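Local atomic coordinates of uncharacterized protein (Thermomonospora curvata, PDB entry 4MVE), a protein that is of unknown function but belongs to the GXWXG and DUF4334 families and is built largely on an antiparallel beta-sheet. Residues Q8-I13 against G47-G52; K67-R72 against A109-D114; R123-N126 against V130-A133. All coordinates share one frame; numbering follows the deposited sequence.

Interaction 1 of 3, residues Q8-I13 against G47-G52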
loop_
_atom_site.group_PDB
_atom_site.type_symbol
_atom_site.label_atom_id
_atom_site.label_comp_id
_atom_site.label_asym_id
_atom_site.label_seq_id
_atom_site.Cartn_x
_atom_site.Cartn_y
_atom_site.Cartn_z
ATOM N N GLN A 8 3.547 4.626 16.360
ATOM C CA GLN A 8 2.383 4.813 17.215
ATOM C C GLN A 8 1.435 5.839 16.636
ATOM O O GLN A 8 0.231 5.582 16.611
ATOM C CB GLN A 8 2.789 5.180 18.644
ATOM C CG GLN A 8 3.270 3.949 19.428
ATOM C CD GLN A 8 3.777 4.211 20.837
ATOM O OE1 GLN A 8 4.132 3.272 21.568
ATOM N NE2 GLN A 8 3.839 5.473 21.262
ATOM N N ARG A 9 1.973 6.973 16.129
ATOM C CA ARG A 9 1.170 8.004 15.476
ATOM C C ARG A 9 0.497 7.452 14.209
ATOM O O ARG A 9 -0.678 7.740 13.964
ATOM C CB ARG A 9 2.035 9.206 15.106
ATOM C CG ARG A 9 2.239 10.191 16.224
ATOM C CD ARG A 9 2.272 11.584 15.630
ATOM N NE ARG A 9 3.637 12.106 15.517
ATOM C CZ ARG A 9 3.998 13.131 14.745
ATOM N NH1 ARG A 9 3.103 13.740 13.970
ATOM N NH2 ARG A 9 5.261 13.546 14.732
ATOM N N LEU A 10 1.230 6.661 13.405
ATOM C CA LEU A 10 0.650 6.146 12.164
ATOM C C LEU A 10 -0.363 5.043 12.428
ATOM O O LEU A 10 -1.375 5.000 11.751
ATOM C CB LEU A 10 1.716 5.661 11.178
ATOM C CG LEU A 10 2.483 6.760 10.410
ATOM C CD1 LEU A 10 3.668 6.153 9.685
ATOM C CD2 LEU A 10 1.585 7.483 9.367
ATOM N N ALA A 11 -0.131 4.196 13.436
ATOM C CA ALA A 11 -1.039 3.103 13.769
ATOM C C ALA A 11 -2.433 3.654 14.132
ATOM O O ALA A 11 -3.445 3.098 13.697
ATOM C CB ALA A 11 -0.457 2.265 14.915
ATOM N N LYS A 12 -2.477 4.759 14.884
ATOM C CA LYS A 12 -3.728 5.399 15.324
ATOM C C LYS A 12 -4.530 5.928 14.129
ATOM O O LYS A 12 -5.753 5.752 14.087
ATOM C CB LYS A 12 -3.447 6.538 16.331
ATOM C CG LYS A 12 -3.231 6.030 17.756
ATOM C CD LYS A 12 -2.669 7.084 18.707
ATOM C CE LYS A 12 -3.723 7.865 19.448
ATOM N NZ LYS A 12 -3.154 8.567 20.637
ATOM N N ILE A 13 -3.835 6.570 13.162
ATOM C CA ILE A 13 -4.459 7.102 11.937
ATOM C C ILE A 13 -4.996 5.927 11.079
ATOM O O ILE A 13 -6.156 5.944 10.677
ATOM C CB ILE A 13 -3.452 7.985 11.160
ATOM C CG1 ILE A 13 -3.086 9.276 11.975
ATOM C CG2 ILE A 13 -3.995 8.332 9.748
ATOM C CD1 ILE A 13 -1.612 9.935 11.563
ATOM N N GLY A 47 -6.437 1.036 2.759
ATOM C CA GLY A 47 -7.059 2.325 3.002
ATOM C C GLY A 47 -6.123 3.400 2.513
ATOM O O GLY A 47 -4.944 3.134 2.237
ATOM N N ILE A 48 -6.642 4.608 2.352
ATOM C CA ILE A 48 -5.875 5.701 1.772
ATOM C C ILE A 48 -5.838 6.892 2.713
ATOM O O ILE A 48 -6.851 7.226 3.325
ATOM C CB ILE A 48 -6.521 6.077 0.400
ATOM C CG1 ILE A 48 -6.506 4.890 -0.570
ATOM C CG2 ILE A 48 -5.831 7.279 -0.236
ATOM C CD1 ILE A 48 -7.576 4.967 -1.657
ATOM N N PHE A 49 -4.702 7.578 2.766
ATOM C CA PHE A 49 -4.556 8.742 3.646
ATOM C C PHE A 49 -5.204 10.012 3.070
ATOM O O PHE A 49 -5.694 10.807 3.844
ATOM C CB PHE A 49 -3.077 9.014 3.962
ATOM C CG PHE A 49 -2.471 7.963 4.863
ATOM C CD1 PHE A 49 -2.760 7.943 6.235
ATOM C CD2 PHE A 49 -1.551 7.043 4.365
ATOM C CE1 PHE A 49 -2.174 6.987 7.075
ATOM C CE2 PHE A 49 -0.949 6.100 5.214
ATOM C CZ PHE A 49 -1.263 6.081 6.563
ATOM N N ASP A 50 -5.136 10.237 1.738
ATOM C CA ASP A 50 -5.743 11.401 1.103
ATOM C C ASP A 50 -6.769 10.942 0.060
ATOM O O ASP A 50 -6.411 10.568 -1.059
ATOM C CB ASP A 50 -4.656 12.294 0.486
ATOM C CG ASP A 50 -5.154 13.483 -0.324
ATOM O OD1 ASP A 50 -6.307 13.952 -0.073
ATOM O OD2 ASP A 50 -4.391 13.963 -1.186
ATOM N N ARG A 51 -8.043 11.008 0.435
ATOM C CA ARG A 51 -9.153 10.539 -0.374
ATOM C C ARG A 51 -9.597 11.554 -1.462
ATOM O O ARG A 51 -10.478 11.218 -2.259
ATOM C CB ARG A 51 -10.345 10.121 0.523
ATOM C CG ARG A 51 -10.067 8.751 1.159
ATOM C CD ARG A 51 -11.182 8.162 1.992
ATOM N NE ARG A 51 -11.381 8.840 3.277
ATOM C CZ ARG A 51 -10.738 8.557 4.411
ATOM N NH1 ARG A 51 -9.764 7.653 4.427
ATOM N NH2 ARG A 51 -11.024 9.220 5.524
ATOM N N GLY A 52 -8.966 12.734 -1.511
ATOM C CA GLY A 52 -9.261 13.748 -2.519
ATOM C C GLY A 52 -8.482 13.589 -3.814
ATOM O O GLY A 52 -8.764 14.293 -4.790
#

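Interaction 2 of 3, residues K67-R72 against A109-D114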
loop_
_atom_site.group_PDB
_atom_site.type_symbol
_atom_site.label_atom_id
_atom_site.label_comp_id
_atom_site.label_asym_id
_atom_site.label_seq_id
_atom_site.Cartn_x
_atom_site.Cartn_y
_atom_site.Cartn_z
ATOM N N LYS A 67 -5.066 -6.073 -1.064
ATOM C CA LYS A 67 -4.057 -6.822 -1.868
ATOM C C LYS A 67 -3.800 -8.202 -1.321
ATOM O O LYS A 67 -3.998 -8.431 -0.116
ATOM C CB LYS A 67 -2.707 -6.060 -1.895
ATOM C CG LYS A 67 -2.777 -4.597 -2.324
ATOM C CD LYS A 67 -1.395 -3.918 -2.310
ATOM C CE LYS A 67 -1.466 -2.491 -2.760
ATOM N NZ LYS A 67 -1.788 -2.408 -4.208
ATOM N N ARG A 68 -3.385 -9.135 -2.210
ATOM C CA ARG A 68 -3.000 -10.506 -1.826
ATOM C C ARG A 68 -1.594 -10.788 -2.359
ATOM O O ARG A 68 -1.379 -10.705 -3.567
ATOM C CB ARG A 68 -3.983 -11.585 -2.320
ATOM C CG ARG A 68 -3.637 -12.994 -1.717
ATOM C CD ARG A 68 -4.779 -14.015 -1.699
ATOM N NE ARG A 68 -5.148 -14.459 -3.048
ATOM C CZ ARG A 68 -4.988 -15.697 -3.521
ATOM N NH1 ARG A 68 -5.337 -15.987 -4.766
ATOM N NH2 ARG A 68 -4.442 -16.642 -2.763
ATOM N N PHE A 69 -0.619 -11.029 -1.459
ATOM C CA PHE A 69 0.747 -11.364 -1.869
ATOM C C PHE A 69 0.883 -12.913 -1.794
ATOM O O PHE A 69 0.966 -13.445 -0.684
ATOM C CB PHE A 69 1.774 -10.619 -0.981
ATOM C CG PHE A 69 1.553 -9.115 -0.924
ATOM C CD1 PHE A 69 2.277 -8.253 -1.757
ATOM C CD2 PHE A 69 0.635 -8.559 -0.029
ATOM C CE1 PHE A 69 2.051 -6.870 -1.723
ATOM C CE2 PHE A 69 0.412 -7.180 0.002
ATOM C CZ PHE A 69 1.109 -6.348 -0.854
ATOM N N ILE A 70 0.818 -13.636 -2.941
ATOM C CA ILE A 70 0.892 -15.125 -2.913
ATOM C C ILE A 70 2.326 -15.545 -2.617
ATOM O O ILE A 70 2.574 -16.285 -1.670
ATOM C CB ILE A 70 0.354 -15.907 -4.171
ATOM C CG1 ILE A 70 -0.823 -15.250 -4.982
ATOM C CG2 ILE A 70 0.177 -17.398 -3.931
ATOM C CD1 ILE A 70 -1.996 -14.906 -4.329
ATOM N N ASP A 71 3.249 -15.103 -3.467
ATOM C CA ASP A 71 4.682 -15.342 -3.385
ATOM C C ASP A 71 5.371 -14.097 -3.989
ATOM O O ASP A 71 4.677 -13.181 -4.472
ATOM C CB ASP A 71 5.083 -16.659 -4.089
ATOM C CG ASP A 71 4.637 -16.816 -5.545
ATOM O OD1 ASP A 71 4.957 -15.923 -6.372
ATOM O OD2 ASP A 71 4.074 -17.886 -5.882
ATOM N N ARG A 72 6.715 -14.066 -3.951
ATOM C CA ARG A 72 7.552 -12.969 -4.470
ATOM C C ARG A 72 7.210 -12.606 -5.933
ATOM O O ARG A 72 7.448 -11.478 -6.365
ATOM C CB ARG A 72 9.030 -13.421 -4.369
ATOM C CG ARG A 72 10.106 -12.420 -4.771
ATOM C CD ARG A 72 11.472 -13.089 -4.683
ATOM N NE ARG A 72 12.541 -12.281 -5.278
ATOM C CZ ARG A 72 13.021 -12.457 -6.508
ATOM N NH1 ARG A 72 14.014 -11.697 -6.953
ATOM N NH2 ARG A 72 12.517 -13.398 -7.299
ATOM N N ALA A 109 10.980 -3.992 0.868
ATOM C CA ALA A 109 10.074 -4.691 -0.027
ATOM C C ALA A 109 9.182 -3.667 -0.733
ATOM O O ALA A 109 8.702 -2.689 -0.137
ATOM C CB ALA A 109 9.221 -5.693 0.741
ATOM N N ALA A 110 9.009 -3.878 -2.019
ATOM C CA ALA A 110 8.199 -3.016 -2.845
ATOM C C ALA A 110 7.345 -3.839 -3.780
ATOM O O ALA A 110 7.830 -4.833 -4.291
ATOM C CB ALA A 110 9.103 -2.076 -3.642
HETATM N N MSE A 111 6.063 -3.460 -3.991
HETATM C CA MSE A 111 5.273 -4.161 -5.007
HETATM C C MSE A 111 5.461 -3.477 -6.354
HETATM O O MSE A 111 5.345 -2.269 -6.442
HETATM C CB MSE A 111 3.800 -4.200 -4.628
HETATM C CG MSE A 111 3.023 -5.253 -5.378
HETATM SE SE MSE A 111 1.114 -4.815 -5.256
HETATM C CE MSE A 111 1.084 -3.227 -6.340
ATOM N N ILE A 112 5.779 -4.226 -7.404
ATOM C CA ILE A 112 5.946 -3.625 -8.742
ATOM C C ILE A 112 4.812 -4.131 -9.643
ATOM O O ILE A 112 4.687 -5.328 -9.787
ATOM C CB ILE A 112 7.338 -3.996 -9.333
ATOM C CG1 ILE A 112 8.489 -3.585 -8.369
ATOM C CG2 ILE A 112 7.517 -3.434 -10.790
ATOM C CD1 ILE A 112 9.903 -3.812 -8.834
ATOM N N TYR A 113 4.036 -3.249 -10.289
ATOM C CA TYR A 113 3.003 -3.740 -11.226
ATOM C C TYR A 113 3.688 -4.351 -12.426
ATOM O O TYR A 113 4.740 -3.840 -12.871
ATOM C CB TYR A 113 2.066 -2.613 -11.684
ATOM C CG TYR A 113 0.985 -2.250 -10.683
ATOM C CD1 TYR A 113 1.280 -1.515 -9.540
ATOM C CD2 TYR A 113 -0.340 -2.624 -10.895
ATOM C CE1 TYR A 113 0.271 -1.138 -8.632
ATOM C CE2 TYR A 113 -1.351 -2.263 -9.998
ATOM C CZ TYR A 113 -1.041 -1.541 -8.855
ATOM O OH TYR A 113 -2.073 -1.178 -8.007
ATOM N N ASP A 114 3.106 -5.423 -12.950
ATOM C CA ASP A 114 3.639 -6.073 -14.144
ATOM C C ASP A 114 3.462 -5.225 -15.374
ATOM O O ASP A 114 4.298 -5.290 -16.281
ATOM C CB ASP A 114 2.916 -7.421 -14.397
ATOM C CG ASP A 114 3.196 -8.466 -13.344
ATOM O OD1 ASP A 114 4.077 -8.218 -12.470
ATOM O OD2 ASP A 114 2.582 -9.552 -13.414
HETATM O O HOH W 1 -1.381 -0.003 -5.560
#

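Interaction 3 of 3, residues R123-N126 against V130-A133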
loop_
_atom_site.group_PDB
_atom_site.type_symbol
_atom_site.label_atom_id
_atom_site.label_comp_id
_atom_site.label_asym_id
_atom_site.label_seq_id
_atom_site.Cartn_x
_atom_site.Cartn_y
_atom_site.Cartn_z
ATOM N N ARG A 123 6.906 0.140 4.282
ATOM C CA ARG A 123 7.656 0.289 5.531
ATOM C C ARG A 123 6.782 -0.226 6.657
ATOM O O ARG A 123 5.577 -0.079 6.598
ATOM C CB ARG A 123 8.082 1.751 5.784
ATOM C CG ARG A 123 8.955 2.383 4.723
ATOM C CD ARG A 123 10.450 2.148 4.830
ATOM N NE ARG A 123 11.114 2.794 3.688
ATOM C CZ ARG A 123 11.592 4.037 3.697
ATOM N NH1 ARG A 123 11.550 4.765 4.808
ATOM N NH2 ARG A 123 12.135 4.552 2.602
ATOM N N ARG A 124 7.382 -0.763 7.700
ATOM C CA ARG A 124 6.687 -1.346 8.832
ATOM C C ARG A 124 6.103 -0.290 9.772
ATOM O O ARG A 124 6.821 0.612 10.197
ATOM C CB ARG A 124 7.678 -2.246 9.638
ATOM C CG ARG A 124 7.042 -3.021 10.806
ATOM C CD ARG A 124 8.077 -3.838 11.572
ATOM N NE ARG A 124 7.476 -4.631 12.653
ATOM C CZ ARG A 124 7.316 -4.201 13.899
ATOM N NH1 ARG A 124 7.713 -2.982 14.245
ATOM N NH2 ARG A 124 6.747 -4.979 14.806
ATOM N N VAL A 125 4.840 -0.462 10.155
ATOM C CA VAL A 125 4.181 0.300 11.232
ATOM C C VAL A 125 4.253 -0.624 12.487
ATOM O O VAL A 125 4.786 -0.218 13.519
ATOM C CB VAL A 125 2.748 0.795 10.910
ATOM C CG1 VAL A 125 2.046 1.350 12.165
ATOM C CG2 VAL A 125 2.780 1.835 9.806
ATOM N N ASN A 126 3.792 -1.900 12.348
ATOM C CA ASN A 126 3.904 -2.978 13.344
ATOM C C ASN A 126 3.777 -4.265 12.542
ATOM O O ASN A 126 3.670 -4.168 11.329
ATOM C CB ASN A 126 2.857 -2.852 14.490
ATOM C CG ASN A 126 1.436 -2.779 13.982
ATOM O OD1 ASN A 126 0.990 -3.631 13.203
ATOM N ND2 ASN A 126 0.709 -1.735 14.374
ATOM N N VAL A 130 1.538 -1.744 7.578
ATOM C CA VAL A 130 2.595 -1.130 6.748
ATOM C C VAL A 130 2.042 0.119 6.113
ATOM O O VAL A 130 0.838 0.195 5.888
ATOM C CB VAL A 130 3.188 -2.053 5.634
ATOM C CG1 VAL A 130 3.779 -3.342 6.193
ATOM C CG2 VAL A 130 2.184 -2.323 4.508
ATOM N N VAL A 131 2.920 1.087 5.770
ATOM C CA VAL A 131 2.512 2.249 4.990
ATOM C C VAL A 131 3.080 1.961 3.602
ATOM O O VAL A 131 4.201 1.489 3.520
ATOM C CB VAL A 131 2.976 3.617 5.585
ATOM C CG1 VAL A 131 2.851 4.741 4.556
ATOM C CG2 VAL A 131 2.158 3.980 6.828
ATOM N N GLY A 132 2.322 2.216 2.540
ATOM C CA GLY A 132 2.829 2.001 1.188
ATOM C C GLY A 132 3.049 3.353 0.560
ATOM O O GLY A 132 2.185 4.225 0.688
ATOM N N ALA A 133 4.202 3.533 -0.130
ATOM C CA ALA A 133 4.576 4.754 -0.836
ATOM C C ALA A 133 4.506 4.492 -2.339
ATOM O O ALA A 133 5.346 3.778 -2.889
ATOM C CB ALA A 133 5.977 5.198 -0.431
#

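Interaction 1 of 3, residues Q8-I13 against G47-G52
The N-terminal helix 5-16 sets L10 and I13 against F49, in the turn that leaves strand 42-48. The contact is small, apolar and mostly buried. I13 reaches the ring with its CG2 branch, which lies anti to the backbone N while CG1 sits beside that N (chi1 -66°). The methyl comes in at the edge of the ring, near its plane. I13 CG2 is 3.5 Å from F49 CE1 and 3.7 Å from F49 CD1. The two side chains cross at about a right angle. L10 is more distant, with its CD2 4.2 Å from F49 CZ, and approaches the ring obliquely. F49, just after strand 42-48, joins that end of the sheet to helix 5-16, which packs on it. Its ring also meets H146 edge-to-face and touches V25 of helix 22-29 and V131 of strand 129-136. The F49 backbone is hydrogen-bonded to C20. Just beyond F49, D50 forms an Asx turn. G52 N donates to D50 OD1 at 3.3 Å and arrives from above the carboxylate plane, 59° out of it. R51 binds the E19 carboxylate through its backbone N and the G17 carbonyl through NH2.

Interaction 2 of 3, residues K67-R72 against A109-D114
M111, a selenomethionine, packs against both K67 and F69 where strand 64-71 faces strand 106-113 across the interior. The two short strand segments run nearly perpendicular, at 100°, with axes 10.9 Å apart. These strands are not paired with each other in the antiparallel sheet. They meet through side chains, which link the GXWXG range to the DUF4334 range.

The apolar part joins F69 and M111. The M111 side chain leaves with CG anti to the backbone N (chi1 -162°) and crosses the F69 side chain at about a right angle. M111 CG is 4.1 Å from F69 CE1. The selenium sits obliquely to the ring, 5.3 Å from the F69 centroid, in a Met-aromatic contact. W44 meets the F69 ring with its plane almost perpendicular. V75 and L98, from two further strands, also touch F69.

The second kind of contact is between M111 and the lysine. The K67 chain is extended as far as CE and then bends at its last torsion (chi4 -69°). K67 CD lies 4.0 Å from M111 SE, and K67 NZ lies 3.7 Å from M111 CE.

The polar part centres on the lysine nitrogen. K67 NZ donates to the P77 carbonyl oxygen. It also donates to a water at 2.8 Å. The same water hydrogen-bonds Y113 OH at 2.8 Å, lying in the plane of the tyrosine ring at its edge.

A buried ammonium is thus held by a carbonyl and a water beside the selenoether of M111. The D120 carboxylate, a long and weak partner, may help offset its charge.

Interaction 3 of 3, residues R123-N126 against V130-A133
V125 and V131 adopt matching torsions, chi1 170° and 165°, each with CG2 anti to the carbonyl carbon and beside the backbone N. The two CG2 methyls meet at 3.7 Å, and the side chains approach at a slant. V130 has CG1 anti to the carbonyl carbon (chi1 -58°), on the other face of the sheet from V131. V130 CG1 lies 3.7 Å from R123 O.

The backbones form the end of a beta hairpin between strands 118-124 and 129-136. R123 and V131 are an antiparallel hydrogen-bonded pair. R123 N donates to V131 O at 3.1 Å, and V131 N donates back to R123 O at 3.0 Å. The same R123 oxygen receives a CA-H...O contact from V130 CA at 3.2 Å. R124 and V130 follow as a non-hydrogen-bonded pair. The chain turns a corner at V125, and V125 and N126 both face M129 in a classic beta bulge. The R124 side chain is extended, and N126 CA lies 3.6 Å above the plane of its guanidinium, over the centre. D127 forms a salt bridge with R124 NH2.

V125 and V131 pack against I14 of helix 5-16. Y29 of helix 22-29 touches R123, V131 and A133. Beyond V130 the sheet continues into strand 143-149, where V130 is hydrogen-bonded through its backbone to L147.

Overall arrangement
All three contacts are largely buried, and all reach the same antiparallel sheet. Interactions 1 and 3 adjoin, with centres about 11 Å apart. V131 touches both L10 and F49, and V125 packs on A11, so the hairpin and the turn after strand 42-48 share helix 5-16. Interaction 2 lies across the chain's centre from interaction 1, about 21 Å away between centres. It is linked to interaction 3 through the neighbouring strands 106-113 and 118-124. The chemistry differs with place. Interaction 1 is purely apolar between its segments, interaction 3 adds an apolar valine contact to paired backbone, and interaction 2 brings a lysine and a water into the interior.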